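SnoaL-like domain-containing protein (Agrobacterium tumefaciens str. C58, PDB 3DXO) is of unknown function but is a putative isomerase of the SnoaL-like family, a member of the NTF2 clan. Local coordinates at residues B[4-7]-B[8-12]; B[24-27]-B[28-32]; B[53-56]-B[57-61]. One frame throughout, in Å; residues are numbered along the deposited sequence.

Three helices precede the long strands of this NTF2-like fold. Each contact is local, spanning about two and a half turns of one of them and closing no long loop. Following the chain, contact 1 closes within helix 3-17, contact 2 at the end of helix 21-31 and contact 3 at the end of helix 47-61. They lie in series: none nests in another and none crosses. Contacts 1 and 2 touch through Thr11 against Ala31 and Tyr12 against Trp32, which ties the first helix to the second. Contacts 2 and 3 meet where Arg24 lies against Ile55 and Arg59. Contacts 1 and 3 do not touch; helix 21-31 borders both.

Contact 1. Residues B[4-7]-B[8-12]; sequences QHLT and IAQTY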
# COMPACT_ATOMS: atom_id res chain seq x y z
N GLN B 4 10.76 13.98 -4.02
CA GLN B 4 9.79 14.17 -2.94
C GLN B 4 9.47 12.80 -2.26
O GLN B 4 9.39 12.74 -1.03
CB GLN B 4 8.55 14.94 -3.47
CG GLN B 4 7.29 15.04 -2.53
CD GLN B 4 6.07 14.18 -2.99
OE1 GLN B 4 5.57 13.34 -2.24
NE2 GLN B 4 5.58 14.43 -4.21
N HIS B 5 9.37 11.72 -3.05
CA HIS B 5 9.11 10.38 -2.48
C HIS B 5 10.30 9.77 -1.76
O HIS B 5 10.13 8.96 -0.84
CB HIS B 5 8.60 9.39 -3.53
CG HIS B 5 7.33 9.81 -4.21
ND1 HIS B 5 6.15 10.02 -3.52
CD2 HIS B 5 7.06 10.07 -5.51
CE1 HIS B 5 5.22 10.41 -4.38
NE2 HIS B 5 5.74 10.43 -5.60
N LEU B 6 11.51 10.14 -2.18
CA LEU B 6 12.72 9.62 -1.53
C LEU B 6 12.86 10.29 -0.17
O LEU B 6 13.09 9.62 0.87
CB LEU B 6 13.96 9.84 -2.40
CG LEU B 6 15.29 9.34 -1.82
CD1 LEU B 6 15.22 7.85 -1.45
CD2 LEU B 6 16.45 9.63 -2.78
N THR B 7 12.68 11.62 -0.16
CA THR B 7 12.76 12.40 1.08
C THR B 7 11.76 11.86 2.12
O THR B 7 12.10 11.68 3.30
CB THR B 7 12.48 13.90 0.79
OG1 THR B 7 13.43 14.38 -0.17
CG2 THR B 7 12.52 14.72 2.06
N ILE B 8 10.55 11.57 1.68
CA ILE B 8 9.53 11.08 2.59
C ILE B 8 9.97 9.73 3.16
O ILE B 8 9.91 9.53 4.39
CB ILE B 8 8.14 11.02 1.90
CG1 ILE B 8 7.71 12.45 1.51
CG2 ILE B 8 7.12 10.38 2.82
CD1 ILE B 8 6.57 12.55 0.48
N ALA B 9 10.47 8.84 2.30
CA ALA B 9 10.92 7.52 2.75
C ALA B 9 12.06 7.69 3.76
O ALA B 9 12.06 7.08 4.84
CB ALA B 9 11.36 6.68 1.58
N GLN B 10 13.00 8.57 3.43
CA GLN B 10 14.15 8.83 4.32
C GLN B 10 13.77 9.43 5.64
O GLN B 10 14.32 9.03 6.63
CB GLN B 10 15.17 9.74 3.66
CG GLN B 10 15.89 9.07 2.52
CD GLN B 10 16.63 10.04 1.68
OE1 GLN B 10 16.32 11.22 1.66
NE2 GLN B 10 17.63 9.56 0.97
N THR B 11 12.87 10.40 5.63
CA THR B 11 12.38 11.06 6.86
C THR B 11 11.65 10.03 7.73
O THR B 11 11.80 10.02 8.95
CB THR B 11 11.39 12.21 6.53
OG1 THR B 11 12.09 13.24 5.81
CG2 THR B 11 10.79 12.79 7.78
N TYR B 12 10.87 9.18 7.08
CA TYR B 12 10.14 8.14 7.80
C TYR B 12 11.14 7.18 8.49
O TYR B 12 11.05 6.98 9.71
CB TYR B 12 9.19 7.40 6.84
CG TYR B 12 8.51 6.19 7.44
CD1 TYR B 12 9.14 4.96 7.42
CD2 TYR B 12 7.26 6.29 8.05
CE1 TYR B 12 8.55 3.87 7.98
CE2 TYR B 12 6.66 5.19 8.61
CZ TYR B 12 7.31 3.97 8.56
OH TYR B 12 6.75 2.83 9.09
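Thr11 grips the carbonyl oxygen of Thr7 with two donors, its backbone N and its side-chain hydroxyl. The N of Thr11 lies 2.8 Å from Thr7 O. Thr11 OG1 lies 3.0 Å from Thr7 O and comes in above the carbonyl plane. This is possible because OG1 of Thr11 sits beside its own backbone N (chi1 -65°) and so turns back to the preceding helical turn. The hydroxyl of Thr7 does the same one turn earlier, with Thr3 O as its acceptor.

On another flank, Gln10 lays its amide over the end of Leu6. NE2 of Gln10 is 3.6 Å from Leu6 CG and touches both methyls of that leucine. The two side chains meet at a slant. Gln4 and Ile8 run alongside each other in the same direction. The chain of Gln4 bends at chi2, which carries its amide toward Ile8 CD1. The CD of Gln4 also stands over one face of the His5 ring, near its rim.

The main chain spaces these pairs four residues apart. Gln10 N to Leu6 O is a bond of 2.8 Å, and Ala9 N to His5 O is longer at 3.2 Å. Further out, ND1 of His5 is hydrogen-bonded to Thr80 OG1. Leu6 and Ala9 rest on Leu69 and Pro73 of strand 66-76, while Ile8 touches Thr80 and Leu103. The arrangement is that of an amphipathic alpha-helix laid against the curved sheet of an NTF2-like alpha+beta fold, with threonine hydroxyls bonded back into the helix.

Contact 2. Residues B[24-27]-B[28-32]; sequences RRHL and VGQAW
The first torsions of His26 and Gln30 bring these two side chains together on the outer side of helix 21-31. In His26 the ring carbon CG stands opposite the backbone N (chi1 159°), which tips the ring toward the next turn. In Gln30, CG lies beside its own backbone N, and the chain then bends at chi2 (-67°). The bend sets the amide next to the imidazole.

In the conformer described, the contact is of CH-pi kind. Gln30 CG stands over one face of the His26 ring, 4.2 Å from its centroid and displaced toward the rim. CE1 of His26 lies 3.8 Å from both CG and OE1 of Gln30. Ring and amide planes are inclined by 44°, so the amide does not stack flat on the imidazole. A second conformer of His26 was modelled, so the contact is doubtful as a lasting one.

The backbone beneath is regular. Val28 N bonds to Arg24 O at 2.9 Å, almost straight, and Gly29 N reaches Arg25 O at 2.7 Å. Ala31 N bonds to Leu27 O at 2.9 Å, and Trp32 N to Val28 O adds one more bond as the helix ends. Trp32 is the first residue to leave helical angles.

The inner side is largely apolar around Val28 and Trp32. CG2 of Val28 lies over one face of the Trp32 indole, near its rim. Trp32 itself packs on Ala15 and Ile51, between the neighbouring helices. Arg24, also buried here, runs toward helix 47-61 and touches Ile55.

The outer pair thus meets by van der Waals and CH-pi contact; no salt bridge or hydrogen bond joins the two side chains. Val28 and Trp32 are buried, and the backbone of Ala31 is also bonded to Ile109.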
# COMPACT_ATOMS: atom_id res chain seq x y z
N ARG B 24 13.65 11.46 18.79
CA ARG B 24 12.59 10.86 18.00
C ARG B 24 11.25 11.55 18.20
O ARG B 24 10.50 11.69 17.23
CB ARG B 24 12.48 9.43 18.39
CG ARG B 24 11.87 8.54 17.31
CD ARG B 24 11.84 7.08 17.81
NE ARG B 24 12.96 6.94 18.75
CZ ARG B 24 13.33 5.84 19.34
NH1 ARG B 24 12.70 4.77 19.06
NH2 ARG B 24 14.34 5.81 20.17
N ARG B 25 10.92 11.99 19.41
CA ARG B 25 9.66 12.73 19.57
C ARG B 25 9.67 13.95 18.70
O ARG B 25 8.71 14.25 18.00
CB ARG B 25 9.40 13.14 21.01
CG ARG B 25 9.19 12.00 21.89
CD ARG B 25 8.82 12.45 23.28
NE ARG B 25 9.07 11.33 24.17
CZ ARG B 25 10.09 11.22 25.03
NH1 ARG B 25 10.96 12.23 25.27
NH2 ARG B 25 10.19 10.08 25.72
N HIS B 26 10.78 14.65 18.74
CA HIS B 26 11.03 15.85 17.92
C HIS B 26 10.85 15.52 16.44
O HIS B 26 10.23 16.25 15.71
CB HIS B 26 12.44 16.43 18.20
CG HIS B 26 12.98 17.31 17.11
ND1 HIS B 26 12.57 18.62 16.93
CD2 HIS B 26 13.92 17.07 16.16
CE1 HIS B 26 13.21 19.13 15.90
NE2 HIS B 26 14.03 18.22 15.41
N LEU B 27 11.41 14.41 16.01
CA LEU B 27 11.31 14.03 14.59
C LEU B 27 9.87 13.71 14.17
O LEU B 27 9.42 14.17 13.14
CB LEU B 27 12.22 12.81 14.27
CG LEU B 27 13.75 12.92 14.38
CD1 LEU B 27 14.46 11.59 14.11
CD2 LEU B 27 14.25 14.02 13.45
N VAL B 28 9.16 12.90 14.97
CA VAL B 28 7.75 12.56 14.74
C VAL B 28 6.91 13.85 14.83
O VAL B 28 6.04 14.09 13.99
CB VAL B 28 7.22 11.52 15.77
CG1 VAL B 28 5.69 11.39 15.70
CG2 VAL B 28 7.91 10.18 15.58
N GLY B 29 7.20 14.70 15.82
CA GLY B 29 6.55 16.00 15.92
C GLY B 29 6.63 16.73 14.58
O GLY B 29 5.63 17.21 14.09
N GLN B 30 7.80 16.77 13.95
CA GLN B 30 7.98 17.52 12.71
C GLN B 30 7.31 16.85 11.50
O GLN B 30 6.51 17.47 10.79
CB GLN B 30 9.47 17.74 12.41
CG GLN B 30 10.28 18.49 13.49
CD GLN B 30 9.89 19.96 13.67
OE1 GLN B 30 9.87 20.46 14.79
NE2 GLN B 30 9.59 20.66 12.57
N ALA B 31 7.61 15.58 11.29
CA ALA B 31 7.12 14.84 10.11
C ALA B 31 5.66 14.38 10.19
O ALA B 31 4.95 14.38 9.18
CB ALA B 31 8.02 13.63 9.83
N TRP B 32 5.21 13.95 11.35
CA TRP B 32 3.84 13.42 11.48
C TRP B 32 2.76 14.44 11.82
O TRP B 32 3.03 15.40 12.52
CB TRP B 32 3.80 12.33 12.55
CG TRP B 32 4.06 10.93 12.10
CD1 TRP B 32 3.13 9.94 12.00
CD2 TRP B 32 5.30 10.36 11.72
NE1 TRP B 32 3.73 8.77 11.59
CE2 TRP B 32 5.06 9.00 11.40
CE3 TRP B 32 6.60 10.85 11.61
CZ2 TRP B 32 6.05 8.15 10.99
CZ3 TRP B 32 7.60 9.98 11.21
CH2 TRP B 32 7.31 8.65 10.90

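Contact 3. Residues B[53-56]-B[57-61]; sequences AMIE and AARQK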
# COMPACT_ATOMS: atom_id res chain seq x y z
N ALA B 53 5.68 6.56 20.90
CA ALA B 53 5.67 5.49 21.92
C ALA B 53 5.79 4.11 21.24
O ALA B 53 6.65 3.30 21.58
CB ALA B 53 4.44 5.58 22.81
N MSE B 54 4.95 3.89 20.23
CA MSE B 54 4.98 2.64 19.47
C MSE B 54 6.38 2.31 18.94
O MSE B 54 6.86 1.20 19.14
CB MSE B 54 4.01 2.75 18.30
CG MSE B 54 3.69 1.47 17.59
SE MSE B 54 2.78 1.90 15.95
CE MSE B 54 4.22 2.66 15.04
N ILE B 55 7.03 3.26 18.29
CA ILE B 55 8.36 3.04 17.74
C ILE B 55 9.35 2.69 18.85
O ILE B 55 10.16 1.81 18.71
CB ILE B 55 8.88 4.27 16.96
CG1 ILE B 55 8.01 4.52 15.72
CG2 ILE B 55 10.36 4.04 16.54
CD1 ILE B 55 8.20 5.87 15.05
N GLU B 56 9.26 3.38 19.96
CA GLU B 56 10.13 3.09 21.08
C GLU B 56 9.91 1.68 21.61
O GLU B 56 10.88 1.00 21.94
CB GLU B 56 9.90 4.06 22.20
CG GLU B 56 10.78 3.75 23.40
CD GLU B 56 10.72 4.82 24.45
OE1 GLU B 56 10.61 6.00 24.09
OE2 GLU B 56 10.77 4.52 25.64
N ALA B 57 8.65 1.25 21.75
CA ALA B 57 8.34 -0.10 22.24
C ALA B 57 8.91 -1.14 21.26
O ALA B 57 9.50 -2.13 21.69
CB ALA B 57 6.84 -0.29 22.43
N ALA B 58 8.75 -0.89 19.96
CA ALA B 58 9.24 -1.78 18.90
C ALA B 58 10.75 -1.98 19.01
O ALA B 58 11.26 -3.11 18.99
CB ALA B 58 8.88 -1.18 17.54
N ARG B 59 11.45 -0.88 19.15
CA ARG B 59 12.90 -0.91 19.26
C ARG B 59 13.39 -1.56 20.52
O ARG B 59 14.42 -2.21 20.48
CB ARG B 59 13.48 0.49 19.13
CG ARG B 59 13.38 1.00 17.68
CD ARG B 59 13.74 2.43 17.60
NE ARG B 59 15.05 2.66 18.22
CZ ARG B 59 16.22 2.64 17.58
NH1 ARG B 59 16.29 2.47 16.28
NH2 ARG B 59 17.33 2.84 18.27
N GLN B 60 12.67 -1.41 21.62
CA GLN B 60 13.06 -2.09 22.85
C GLN B 60 12.98 -3.60 22.67
O GLN B 60 13.76 -4.32 23.28
CB GLN B 60 12.28 -1.59 24.06
CG GLN B 60 12.69 -0.14 24.35
CD GLN B 60 12.12 0.50 25.61
OE1 GLN B 60 11.48 -0.14 26.45
NE2 GLN B 60 12.37 1.78 25.75
N LYS B 61 12.08 -4.08 21.82
CA LYS B 61 12.00 -5.52 21.55
C LYS B 61 13.04 -5.99 20.51
O LYS B 61 13.34 -7.18 20.45
CB LYS B 61 10.62 -5.89 21.05
CG LYS B 61 9.54 -5.62 22.07
CD LYS B 61 8.16 -5.98 21.49
CE LYS B 61 7.03 -5.65 22.43
NZ LYS B 61 5.74 -6.13 21.88
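Four successive backbone bonds, from Ala57 N to Ala53 O at 2.9 Å through Gln60 N to Glu56 O at 3.0 Å, close the last turns of helix 47-61. Glu56 and Gln60 run side by side and point the same way. Both chains are extended beyond CG. With chi1 at 179°, Glu56 sends its chain along the helix toward Gln60. There OE2 of Glu56 comes within 3.2 Å of Gln60 NE2. Carboxylate and amide planes are 36° apart. The same NE2 of Gln60 rests 3.5 Å from Glu56 CG, so the amide also lies along the aliphatic part of the glutamate.

Ile55 and Arg59 make the second pair. The methyl CG2 of Ile55 packs 3.9 Å from Arg59 CD. The arginine chain bends at chi3 (53°), which turns the guanidinium off the line of its CB-CG-CD stem. NH1 of Arg59 is hydrogen-bonded to Trp16 O, and this helps fix the group. The side chain of Trp16 also touches Met54 (a selenomethionine), Ile55 and Ala58.

Arg24 NH1 is modelled close to Arg59 NE. At this resolution the approach is doubtful, and like charges there would be expected to disfavour it. The chemistry is thus divided: apolar packing and the Arg59 hydrogen bond, both to Trp16, seat the helix on helix 3-17, while Glu56 and Gln60 form a polar pair on a more exposed flank.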